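PDB 6JCL: catechol O-methyltransferase from Mycobacterium tuberculosis, which transfers a methyl group from S-adenosyl-L-methionine to a hydroxyl of catechol-like compounds, with the help of a divalent metal cation. Local coordinates for residues V89-Q94 against E115-P120; A37-I42 against G68-F73; R62-I67 against F133-I138. All coordinates share one frame; numbering follows the deposited sequence.

In the fold
From the N terminus, the loop 37-42 that follows helix 25-36 meets the loop 68-73, so contact 2 closes first, around helix 46-58 and strand 63-67. Strand 63-67 runs straight into that second loop and also pairs with strand 133-138 in contact 3, whose segments therefore alternate with those of contact 2 along the chain. Within the span that contact 3 closes, contact 1 pairs strands 87-92 and 114-118, which helix 95-107 connects. Strand 63-67 lies between strands 87-92 and 133-138, so contacts 1 and 3 share one sheet, while contacts 1 and 2 both touch S-adenosyl-L-homocysteine, which lies at the C-terminal ends of the sheet's parallel strands.

Contact 1 of 3, residues V89-Q94 against E115-P120; sequences VTLEYQ and EVVVGP. With SAH (S-adenosyl-L-homocysteine), chain I.
Leu91 and Val117 lie side by side on one face of the sheet and point the same way, with Leu91 CD2 3.6 Å from Val117 CB. Val89 shares that face; its CG1 reaches Val117 CG2 obliquely, so Val117 is flanked by both residues, and helix 121-124 packs on Leu91 and Val117. On the other face Thr90 and Val116 run alongside each other, their CG2 methyls 3.7 Å apart. OG1 of Thr90, anti to the backbone N (chi1 -176°), is thereby turned from this methyl contact and bonds to Thr69 and Glu66. Strands 87-92 and 114-118 with helix 95-107 form a right-handed beta-alpha-beta unit of the Rossmann-like methyltransferase fold, and the parallel pairing is stitched by backbone bonds such as Val117 N to Thr90 O, 2.8 Å. Where strand 87-92 ends, the Glu92 side chain leads away from Val118 toward the ligand. Its carboxylate grips both ribose hydroxyls: SAH O3' gives a hydrogen bond to Glu92 OE1 and SAH O2' one to Glu92 OE2, each 2.7 Å. The backbone N of Gln94 also binds Glu92 OE2, from the anti side and 17° out of the carboxylate plane, while Leu70 N bonds OE1, so backbone donors help fix the rotation of the group. CB of Tyr93 touches Gly119 O at 3.3 Å, and one face of the Tyr93 ring lies over the adenine, tilted so that CD1 and CE1 come closest, CE1 3.0 Å from SAH C8. Gly119 O and Pro120 CA (3.6 Å from SAH N1) bring the loop after strand 114-118 to the adenine N1-C2 side.

Contact 2 of 3, residues A37-I42 against G68-F73; sequences AELPRI and GTLGGF. With SAH (S-adenosyl-L-homocysteine), chain I.
The glycine-rich loop after strand 63-67, a hallmark of the class I methyltransferase cofactor site, here meets the loop 37-42 that follows helix 25-36. Leu70 carries the contact, its CG anti to the backbone N (chi1 -167°), and its two methyls divide the contact: CD1 faces Leu39 and the Pro40 ring, CD2 faces Ile42 CG1 and the Pro40 carbonyl. CD1 lies near Leu39 CD2 at 3.9 Å and near Pro40 CG, and Leu39 and Pro40 run antiparallel alongside Leu70. Ile42 lies roughly perpendicular to Leu70 and brings its CG1 to 3.6 Å from Leu70 CD2; the carbonyl O of Pro40 is just as near CD2. The Leu39 methyl CD2 also rests on the backbone of Gly71, 3.7 Å from its N, where the lack of a side chain permits the close approach. A type II' turn from Thr69 to Gly72, closed by Gly72 N to Thr69 O, presents Leu70 to these residues. Leu70 touches the ligand as well: its CB lies 3.6 Å from SAH CB, and its N makes a weak bond to SAH O3'. Farther along the ligand, SAH N donates to Gly68 O at 2.8 Å, and Ile42 CD1 stands 3.8 Å from the sulfur SD. Leu70 is thus wedged between the 37-42 loop and the homocysteine part of the ligand, with Ile42 as a further apolar wall beside the sulfur. A ligand amino group bound by the glycine-rich loop after the first strand is typical of the Rossmann-like S-adenosylmethionine site.

Contact 3 of 3, residues R62-I67 against F133-I138; sequences RRVLEI and FDLVFI
One face of the Phe133 ring carries Leu65 CB, a CH-pi contact 3.6 Å from the ring centroid and 10° off the normal, while Arg63 O and Val64 N lie at its edge, in plane. The Phe137 ring instead receives a carboxylate at its edge: Glu66 OE2 lies in the ring plane, 3.4 Å from Phe137 CD2, with the two planes 50° apart. Glu66 and Phe137 point the same way on the face shared by Val64 and Leu135; Leu65 and Val136 run side by side on the other, Leu65 CD2 3.9 Å from Val136 CG1. Backbone bonds such as Phe137 N to Leu65 O, 2.8 Å, join these central parallel strands of the Rossmann-like sheet. The chain turns a corner at Asp134, whose N binds Arg63 O, and Leu135 N is buried without a partner. Asp134 CG, beside its backbone N (chi1 -55°), brings OD2 to Arg62 N at 2.9 Å and Arg63 N at 3.1 Å, on opposite faces of the carboxylate plane; OD1 salt-bridges Arg157. The buried Glu66 carboxylate bonds Ser74 through OE2 and Thr75 through OE1; these hydroxyls and the ring edge, with its partly positive hydrogens, probably offset the cost of burying charge.

Contact 1 of 3, residues V89-Q94 against E115-P120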
loop_
_atom_site.group_PDB
_atom_site.type_symbol
_atom_site.label_atom_id
_atom_site.label_comp_id
_atom_site.label_asym_id
_atom_site.label_seq_id
_atom_site.Cartn_x
_atom_site.Cartn_y
_atom_site.Cartn_z
ATOM N N VAL A 89 14.882 7.002 -12.540
ATOM C CA VAL A 89 15.189 6.533 -13.884
ATOM C C VAL A 89 13.934 5.835 -14.390
ATOM O O VAL A 89 13.449 4.893 -13.754
ATOM C CB VAL A 89 16.397 5.581 -13.890
ATOM C CG1 VAL A 89 16.673 5.057 -15.297
ATOM C CG2 VAL A 89 17.630 6.281 -13.324
ATOM N N THR A 90 13.389 6.299 -15.512
ATOM C CA THR A 90 12.180 5.693 -16.055
ATOM C C THR A 90 12.424 5.259 -17.498
ATOM O O THR A 90 13.046 5.988 -18.278
ATOM C CB THR A 90 10.953 6.635 -15.925
ATOM O OG1 THR A 90 9.770 5.956 -16.377
ATOM C CG2 THR A 90 11.121 7.955 -16.695
ATOM N N LEU A 91 11.943 4.057 -17.832
ATOM C CA LEU A 91 12.226 3.395 -19.101
ATOM C C LEU A 91 10.993 3.422 -19.999
ATOM O O LEU A 91 9.904 3.025 -19.573
ATOM C CB LEU A 91 12.662 1.941 -18.869
ATOM C CG LEU A 91 13.814 1.758 -17.875
ATOM C CD1 LEU A 91 14.266 0.303 -17.830
ATOM C CD2 LEU A 91 15.024 2.683 -18.189
ATOM N N GLU A 92 11.175 3.847 -21.250
ATOM C CA GLU A 92 10.049 3.989 -22.174
ATOM C C GLU A 92 10.531 3.635 -23.571
ATOM O O GLU A 92 11.538 4.180 -24.016
ATOM C CB GLU A 92 9.521 5.428 -22.154
ATOM C CG GLU A 92 8.419 5.707 -23.163
ATOM C CD GLU A 92 7.276 4.713 -23.064
ATOM O OE1 GLU A 92 6.746 4.507 -21.938
ATOM O OE2 GLU A 92 6.918 4.128 -24.112
ATOM N N TYR A 93 9.850 2.723 -24.259
ATOM C CA TYR A 93 10.359 2.395 -25.587
ATOM C C TYR A 93 9.712 3.189 -26.723
ATOM O O TYR A 93 10.212 3.111 -27.846
ATOM C CB TYR A 93 10.341 0.882 -25.818
ATOM C CG TYR A 93 9.101 0.219 -26.322
ATOM C CD1 TYR A 93 7.866 0.458 -25.747
ATOM C CD2 TYR A 93 9.191 -0.750 -27.311
ATOM C CE1 TYR A 93 6.725 -0.200 -26.214
ATOM C CE2 TYR A 93 8.070 -1.415 -27.771
ATOM C CZ TYR A 93 6.843 -1.142 -27.216
ATOM O OH TYR A 93 5.739 -1.819 -27.683
ATOM N N GLN A 94 8.589 3.889 -26.497
ATOM C CA GLN A 94 7.975 4.692 -27.565
ATOM C C GLN A 94 8.545 6.101 -27.515
ATOM O O GLN A 94 8.259 6.829 -26.553
ATOM C CB GLN A 94 6.469 4.794 -27.406
ATOM C CG GLN A 94 5.690 3.563 -27.692
ATOM C CD GLN A 94 5.528 3.261 -29.171
ATOM O OE1 GLN A 94 5.909 4.053 -30.060
ATOM N NE2 GLN A 94 4.946 2.105 -29.447
ATOM N N GLU A 115 15.382 11.000 -15.284
ATOM C CA GLU A 115 15.919 10.675 -16.599
ATOM C C GLU A 115 14.975 9.686 -17.263
ATOM O O GLU A 115 14.717 8.609 -16.714
ATOM C CB GLU A 115 17.327 10.082 -16.493
ATOM C CG GLU A 115 17.999 9.851 -17.826
ATOM C CD GLU A 115 19.361 9.195 -17.684
ATOM O OE1 GLU A 115 19.607 8.554 -16.639
ATOM O OE2 GLU A 115 20.191 9.332 -18.609
ATOM N N VAL A 116 14.468 10.048 -18.438
ATOM C CA VAL A 116 13.728 9.123 -19.291
ATOM C C VAL A 116 14.731 8.468 -20.235
ATOM O O VAL A 116 15.425 9.151 -21.003
ATOM C CB VAL A 116 12.617 9.850 -20.068
ATOM C CG1 VAL A 116 11.729 8.864 -20.838
ATOM C CG2 VAL A 116 11.768 10.713 -19.125
ATOM N N VAL A 117 14.832 7.147 -20.167
ATOM C CA VAL A 117 15.790 6.385 -20.963
ATOM C C VAL A 117 14.984 5.678 -22.035
ATOM O O VAL A 117 14.126 4.847 -21.718
ATOM C CB VAL A 117 16.562 5.373 -20.102
ATOM C CG1 VAL A 117 17.453 4.477 -20.961
ATOM C CG2 VAL A 117 17.356 6.088 -19.032
ATOM N N VAL A 118 15.264 5.987 -23.301
ATOM C CA VAL A 118 14.406 5.536 -24.388
ATOM C C VAL A 118 14.954 4.244 -24.974
ATOM O O VAL A 118 16.147 4.146 -25.298
ATOM C CB VAL A 118 14.274 6.619 -25.468
ATOM C CG1 VAL A 118 13.382 6.143 -26.605
ATOM C CG2 VAL A 118 13.705 7.892 -24.842
ATOM N N GLY A 119 14.067 3.269 -25.147
ATOM C CA GLY A 119 14.407 2.006 -25.754
ATOM C C GLY A 119 13.670 0.880 -25.067
ATOM O O GLY A 119 13.082 1.062 -23.997
ATOM N N PRO A 120 13.686 -0.309 -25.666
ATOM C CA PRO A 120 13.097 -1.473 -24.992
ATOM C C PRO A 120 13.829 -1.737 -23.682
ATOM O O PRO A 120 15.060 -1.782 -23.638
ATOM C CB PRO A 120 13.299 -2.620 -26.001
ATOM C CG PRO A 120 13.757 -1.960 -27.292
ATOM C CD PRO A 120 14.429 -0.678 -26.880
HETATM N N SAH I . 3.260 4.026 -15.621
HETATM C CA SAH I . 2.427 4.894 -16.466
HETATM C CB SAH I . 1.682 4.050 -17.495
HETATM C CG SAH I . 2.574 3.121 -18.315
HETATM S SD SAH I . 1.633 2.453 -19.711
HETATM C C SAH I . 1.443 5.699 -15.628
HETATM O O SAH I . 1.305 6.920 -15.770
HETATM O OXT SAH I . 0.798 5.118 -14.765
HETATM C "C5'" SAH I . 2.888 1.281 -20.283
HETATM C "C4'" SAH I . 4.066 1.942 -21.004
HETATM O "O4'" SAH I . 5.051 0.950 -21.211
HETATM C "C3'" SAH I . 3.742 2.495 -22.399
HETATM O "O3'" SAH I . 4.169 3.856 -22.459
HETATM C "C2'" SAH I . 4.551 1.640 -23.360
HETATM O "O2'" SAH I . 4.970 2.317 -24.540
HETATM C "C1'" SAH I . 5.688 1.166 -22.452
HETATM N N9 SAH I . 6.380 -0.054 -22.896
HETATM C C8 SAH I . 5.809 -1.162 -23.489
HETATM N N7 SAH I . 6.800 -2.049 -23.727
HETATM C C5 SAH I . 7.971 -1.524 -23.284
HETATM C C6 SAH I . 9.277 -2.015 -23.305
HETATM N N6 SAH I . 9.567 -3.214 -23.822
HETATM N N1 SAH I . 10.273 -1.237 -22.766
HETATM C C2 SAH I . 9.995 0.020 -22.248
HETATM N N3 SAH I . 8.706 0.511 -22.242
HETATM C C4 SAH I . 7.716 -0.270 -22.761
#

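Contact 2 of 3, residues A37-I42 against G68-F73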
loop_
_atom_site.group_PDB
_atom_site.type_symbol
_atom_site.label_atom_id
_atom_site.label_comp_id
_atom_site.label_asym_id
_atom_site.label_seq_id
_atom_site.Cartn_x
_atom_site.Cartn_y
_atom_site.Cartn_z
ATOM N N ALA A 37 -1.524 14.480 -27.420
ATOM C CA ALA A 37 -0.676 13.576 -28.183
ATOM C C ALA A 37 -1.322 12.205 -28.404
ATOM O O ALA A 37 -0.677 11.311 -28.957
ATOM C CB ALA A 37 0.683 13.418 -27.493
ATOM N N GLU A 38 -2.577 12.037 -27.997
ATOM C CA GLU A 38 -3.352 10.811 -28.226
ATOM C C GLU A 38 -2.746 9.603 -27.523
ATOM O O GLU A 38 -2.812 8.476 -28.023
ATOM C CB GLU A 38 -3.519 10.533 -29.726
ATOM C CG GLU A 38 -4.289 11.630 -30.436
ATOM C CD GLU A 38 -4.465 11.358 -31.914
ATOM O OE1 GLU A 38 -3.451 11.208 -32.629
ATOM O OE2 GLU A 38 -5.629 11.283 -32.355
ATOM N N LEU A 39 -2.157 9.816 -26.356
ATOM C CA LEU A 39 -1.721 8.689 -25.552
ATOM C C LEU A 39 -2.942 7.980 -24.969
ATOM O O LEU A 39 -3.944 8.625 -24.650
ATOM C CB LEU A 39 -0.796 9.155 -24.425
ATOM C CG LEU A 39 0.708 9.223 -24.717
ATOM C CD1 LEU A 39 1.051 10.036 -25.952
ATOM C CD2 LEU A 39 1.443 9.768 -23.499
ATOM N N PRO A 40 -2.889 6.658 -24.829
ATOM C CA PRO A 40 -3.995 5.949 -24.172
ATOM C C PRO A 40 -4.187 6.456 -22.750
ATOM O O PRO A 40 -3.228 6.755 -22.041
ATOM C CB PRO A 40 -3.543 4.486 -24.193
ATOM C CG PRO A 40 -2.042 4.535 -24.356
ATOM C CD PRO A 40 -1.766 5.770 -25.170
ATOM N N ARG A 41 -5.448 6.564 -22.338
ATOM C CA ARG A 41 -5.778 7.113 -21.023
ATOM C C ARG A 41 -5.729 6.004 -19.971
ATOM O O ARG A 41 -6.740 5.574 -19.418
ATOM C CB ARG A 41 -7.137 7.799 -21.079
ATOM C CG ARG A 41 -7.176 8.840 -22.178
ATOM C CD ARG A 41 -8.503 9.562 -22.267
ATOM N NE ARG A 41 -8.467 10.788 -21.484
ATOM C CZ ARG A 41 -9.431 11.699 -21.481
ATOM N NH1 ARG A 41 -9.310 12.788 -20.730
ATOM N NH2 ARG A 41 -10.508 11.523 -22.239
ATOM N N ILE A 42 -4.503 5.548 -19.689
ATOM C CA ILE A 42 -4.306 4.370 -18.846
ATOM C C ILE A 42 -3.316 4.636 -17.713
ATOM O O ILE A 42 -2.747 3.703 -17.146
ATOM C CB ILE A 42 -3.847 3.165 -19.689
ATOM C CG1 ILE A 42 -2.474 3.433 -20.319
ATOM C CG2 ILE A 42 -4.938 2.777 -20.765
ATOM C CD1 ILE A 42 -1.876 2.211 -21.069
ATOM N N GLY A 68 8.087 1.665 -17.794
ATOM C CA GLY A 68 6.821 2.026 -18.420
ATOM C C GLY A 68 6.389 3.437 -18.055
ATOM O O GLY A 68 5.670 3.628 -17.076
ATOM N N THR A 69 6.809 4.428 -18.842
ATOM C CA THR A 69 6.624 5.835 -18.487
ATOM C C THR A 69 5.285 6.396 -18.944
ATOM O O THR A 69 4.663 7.187 -18.220
ATOM C CB THR A 69 7.753 6.674 -19.105
ATOM O OG1 THR A 69 9.020 6.069 -18.806
ATOM C CG2 THR A 69 7.757 8.112 -18.551
ATOM N N LEU A 70 4.855 6.018 -20.150
ATOM C CA LEU A 70 3.737 6.663 -20.848
ATOM C C LEU A 70 3.975 8.172 -20.875
ATOM O O LEU A 70 4.998 8.613 -21.398
ATOM C CB LEU A 70 2.395 6.299 -20.197
ATOM C CG LEU A 70 1.106 6.632 -20.964
ATOM C CD1 LEU A 70 1.091 6.036 -22.386
ATOM C CD2 LEU A 70 -0.150 6.221 -20.177
ATOM N N GLY A 71 3.072 8.968 -20.303
ATOM C CA GLY A 71 3.215 10.413 -20.258
ATOM C C GLY A 71 3.825 10.931 -18.972
ATOM O O GLY A 71 3.814 12.147 -18.742
ATOM N N GLY A 72 4.333 10.051 -18.114
ATOM C CA GLY A 72 4.998 10.479 -16.886
ATOM C C GLY A 72 4.112 10.727 -15.685
ATOM O O GLY A 72 4.578 11.324 -14.705
ATOM N N PHE A 73 2.844 10.292 -15.704
ATOM C CA PHE A 73 1.971 10.593 -14.574
ATOM C C PHE A 73 2.442 9.858 -13.317
ATOM O O PHE A 73 2.648 10.475 -12.261
ATOM C CB PHE A 73 0.522 10.235 -14.948
ATOM C CG PHE A 73 -0.516 10.685 -13.956
ATOM C CD1 PHE A 73 -0.890 9.868 -12.890
ATOM C CD2 PHE A 73 -1.153 11.906 -14.103
ATOM C CE1 PHE A 73 -1.884 10.285 -11.959
ATOM C CE2 PHE A 73 -2.128 12.323 -13.194
ATOM C CZ PHE A 73 -2.491 11.502 -12.122
HETATM N N SAH I . 3.260 4.026 -15.621
HETATM C CA SAH I . 2.427 4.894 -16.466
HETATM C CB SAH I . 1.682 4.050 -17.495
HETATM C CG SAH I . 2.574 3.121 -18.315
HETATM S SD SAH I . 1.633 2.453 -19.711
HETATM C C SAH I . 1.443 5.699 -15.628
HETATM O O SAH I . 1.305 6.920 -15.770
HETATM O OXT SAH I . 0.798 5.118 -14.765
HETATM C "C5'" SAH I . 2.888 1.281 -20.283
HETATM C "C4'" SAH I . 4.066 1.942 -21.004
HETATM O "O4'" SAH I . 5.051 0.950 -21.211
HETATM C "C3'" SAH I . 3.742 2.495 -22.399
HETATM O "O3'" SAH I . 4.169 3.856 -22.459
HETATM C "C2'" SAH I . 4.551 1.640 -23.360
HETATM O "O2'" SAH I . 4.970 2.317 -24.540
HETATM C "C1'" SAH I . 5.688 1.166 -22.452
HETATM N N9 SAH I . 6.380 -0.054 -22.896
HETATM C C8 SAH I . 5.809 -1.162 -23.489
HETATM N N7 SAH I . 6.800 -2.049 -23.727
HETATM C C5 SAH I . 7.971 -1.524 -23.284
HETATM C C6 SAH I . 9.277 -2.015 -23.305
HETATM N N6 SAH I . 9.567 -3.214 -23.822
HETATM N N1 SAH I . 10.273 -1.237 -22.766
HETATM C C2 SAH I . 9.995 0.020 -22.248
HETATM N N3 SAH I . 8.706 0.511 -22.242
HETATM C C4 SAH I . 7.716 -0.270 -22.761
#

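Contact 3 of 3, residues R62-I67 against F133-I138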
loop_
_atom_site.group_PDB
_atom_site.type_symbol
_atom_site.label_atom_id
_atom_site.label_comp_id
_atom_site.label_asym_id
_atom_site.label_seq_id
_atom_site.Cartn_x
_atom_site.Cartn_y
_atom_site.Cartn_z
ATOM N N ARG A 62 15.882 7.342 -2.524
ATOM C CA ARG A 62 16.672 8.321 -3.253
ATOM C C ARG A 62 17.019 7.880 -4.670
ATOM O O ARG A 62 17.442 8.720 -5.476
ATOM C CB ARG A 62 17.954 8.660 -2.481
ATOM C CG ARG A 62 17.713 9.537 -1.241
ATOM C CD ARG A 62 17.133 10.910 -1.620
ATOM N NE ARG A 62 16.846 11.762 -0.461
ATOM C CZ ARG A 62 17.748 12.512 0.172
ATOM N NH1 ARG A 62 19.016 12.528 -0.227
ATOM N NH2 ARG A 62 17.381 13.254 1.211
ATOM N N ARG A 63 16.854 6.601 -5.000
ATOM C CA ARG A 63 17.016 6.118 -6.361
ATOM C C ARG A 63 15.829 5.233 -6.683
ATOM O O ARG A 63 15.618 4.215 -6.015
ATOM C CB ARG A 63 18.316 5.337 -6.524
ATOM C CG ARG A 63 19.561 6.207 -6.445
ATOM C CD ARG A 63 20.726 5.438 -5.847
ATOM N NE ARG A 63 21.718 6.342 -5.275
ATOM C CZ ARG A 63 22.758 6.822 -5.948
ATOM N NH1 ARG A 63 23.617 7.644 -5.353
ATOM N NH2 ARG A 63 22.939 6.479 -7.218
ATOM N N VAL A 64 15.054 5.631 -7.681
ATOM C CA VAL A 64 13.825 4.947 -8.061
ATOM C C VAL A 64 13.942 4.515 -9.514
ATOM O O VAL A 64 14.446 5.271 -10.351
ATOM C CB VAL A 64 12.586 5.842 -7.861
ATOM C CG1 VAL A 64 11.304 5.070 -8.222
ATOM C CG2 VAL A 64 12.549 6.364 -6.423
ATOM N N LEU A 65 13.524 3.288 -9.800
ATOM C CA LEU A 65 13.479 2.759 -11.157
ATOM C C LEU A 65 12.021 2.534 -11.538
ATOM O O LEU A 65 11.272 1.908 -10.785
ATOM C CB LEU A 65 14.268 1.453 -11.274
ATOM C CG LEU A 65 14.118 0.678 -12.593
ATOM C CD1 LEU A 65 14.671 1.498 -13.777
ATOM C CD2 LEU A 65 14.853 -0.653 -12.487
ATOM N N GLU A 66 11.611 3.077 -12.672
ATOM C CA GLU A 66 10.277 2.831 -13.209
ATOM C C GLU A 66 10.392 2.247 -14.611
ATOM O O GLU A 66 11.211 2.694 -15.426
ATOM C CB GLU A 66 9.444 4.100 -13.237
ATOM C CG GLU A 66 8.120 3.932 -13.999
ATOM C CD GLU A 66 7.340 5.228 -13.986
ATOM O OE1 GLU A 66 7.784 6.171 -14.678
ATOM O OE2 GLU A 66 6.321 5.316 -13.257
ATOM N N ILE A 67 9.596 1.221 -14.879
ATOM C CA ILE A 67 9.575 0.590 -16.192
ATOM C C ILE A 67 8.179 0.816 -16.768
ATOM O O ILE A 67 7.195 0.251 -16.271
ATOM C CB ILE A 67 9.934 -0.900 -16.110
ATOM C CG1 ILE A 67 11.189 -1.073 -15.231
ATOM C CG2 ILE A 67 10.216 -1.457 -17.496
ATOM C CD1 ILE A 67 11.677 -2.523 -15.102
ATOM N N PHE A 133 18.860 0.636 -6.565
ATOM C CA PHE A 133 17.559 1.267 -6.435
ATOM C C PHE A 133 16.887 0.886 -5.121
ATOM O O PHE A 133 17.028 -0.239 -4.636
ATOM C CB PHE A 133 16.677 0.888 -7.633
ATOM C CG PHE A 133 17.174 1.460 -8.924
ATOM C CD1 PHE A 133 16.980 2.801 -9.222
ATOM C CD2 PHE A 133 17.873 0.664 -9.832
ATOM C CE1 PHE A 133 17.459 3.338 -10.409
ATOM C CE2 PHE A 133 18.356 1.200 -11.011
ATOM C CZ PHE A 133 18.163 2.535 -11.297
ATOM N N ASP A 134 16.160 1.843 -4.555
ATOM C CA ASP A 134 15.367 1.676 -3.340
ATOM C C ASP A 134 13.942 1.232 -3.639
ATOM O O ASP A 134 13.295 0.610 -2.787
ATOM C CB ASP A 134 15.318 2.994 -2.555
ATOM C CG ASP A 134 16.705 3.535 -2.237
ATOM O OD1 ASP A 134 17.507 2.783 -1.634
ATOM O OD2 ASP A 134 17.001 4.704 -2.582
ATOM N N LEU A 135 13.438 1.559 -4.825
ATOM C CA LEU A 135 12.048 1.332 -5.179
ATOM C C LEU A 135 11.979 1.092 -6.674
ATOM O O LEU A 135 12.604 1.831 -7.442
ATOM C CB LEU A 135 11.207 2.550 -4.770
ATOM C CG LEU A 135 9.762 2.629 -5.256
ATOM C CD1 LEU A 135 9.007 1.436 -4.770
ATOM C CD2 LEU A 135 9.148 3.917 -4.700
ATOM N N VAL A 136 11.269 0.041 -7.089
ATOM C CA VAL A 136 11.099 -0.267 -8.502
ATOM C C VAL A 136 9.613 -0.388 -8.767
ATOM O O VAL A 136 8.924 -1.151 -8.080
ATOM C CB VAL A 136 11.813 -1.569 -8.912
ATOM C CG1 VAL A 136 11.773 -1.760 -10.455
ATOM C CG2 VAL A 136 13.234 -1.576 -8.391
ATOM N N PHE A 137 9.117 0.372 -9.743
ATOM C CA PHE A 137 7.713 0.301 -10.159
ATOM C C PHE A 137 7.668 -0.308 -11.548
ATOM O O PHE A 137 8.231 0.259 -12.489
ATOM C CB PHE A 137 7.072 1.689 -10.161
ATOM C CG PHE A 137 5.629 1.700 -10.601
ATOM C CD1 PHE A 137 4.715 0.785 -10.089
ATOM C CD2 PHE A 137 5.191 2.627 -11.536
ATOM C CE1 PHE A 137 3.351 0.801 -10.515
ATOM C CE2 PHE A 137 3.853 2.655 -11.963
ATOM C CZ PHE A 137 2.929 1.730 -11.451
ATOM N N ILE A 138 6.998 -1.456 -11.689
ATOM C CA ILE A 138 7.021 -2.214 -12.936
ATOM C C ILE A 138 5.651 -2.080 -13.587
ATOM O O ILE A 138 4.645 -2.588 -13.067
ATOM C CB ILE A 138 7.402 -3.682 -12.697
ATOM C CG1 ILE A 138 8.794 -3.752 -12.039
ATOM C CG2 ILE A 138 7.378 -4.472 -14.022
ATOM C CD1 ILE A 138 9.333 -5.170 -11.834
#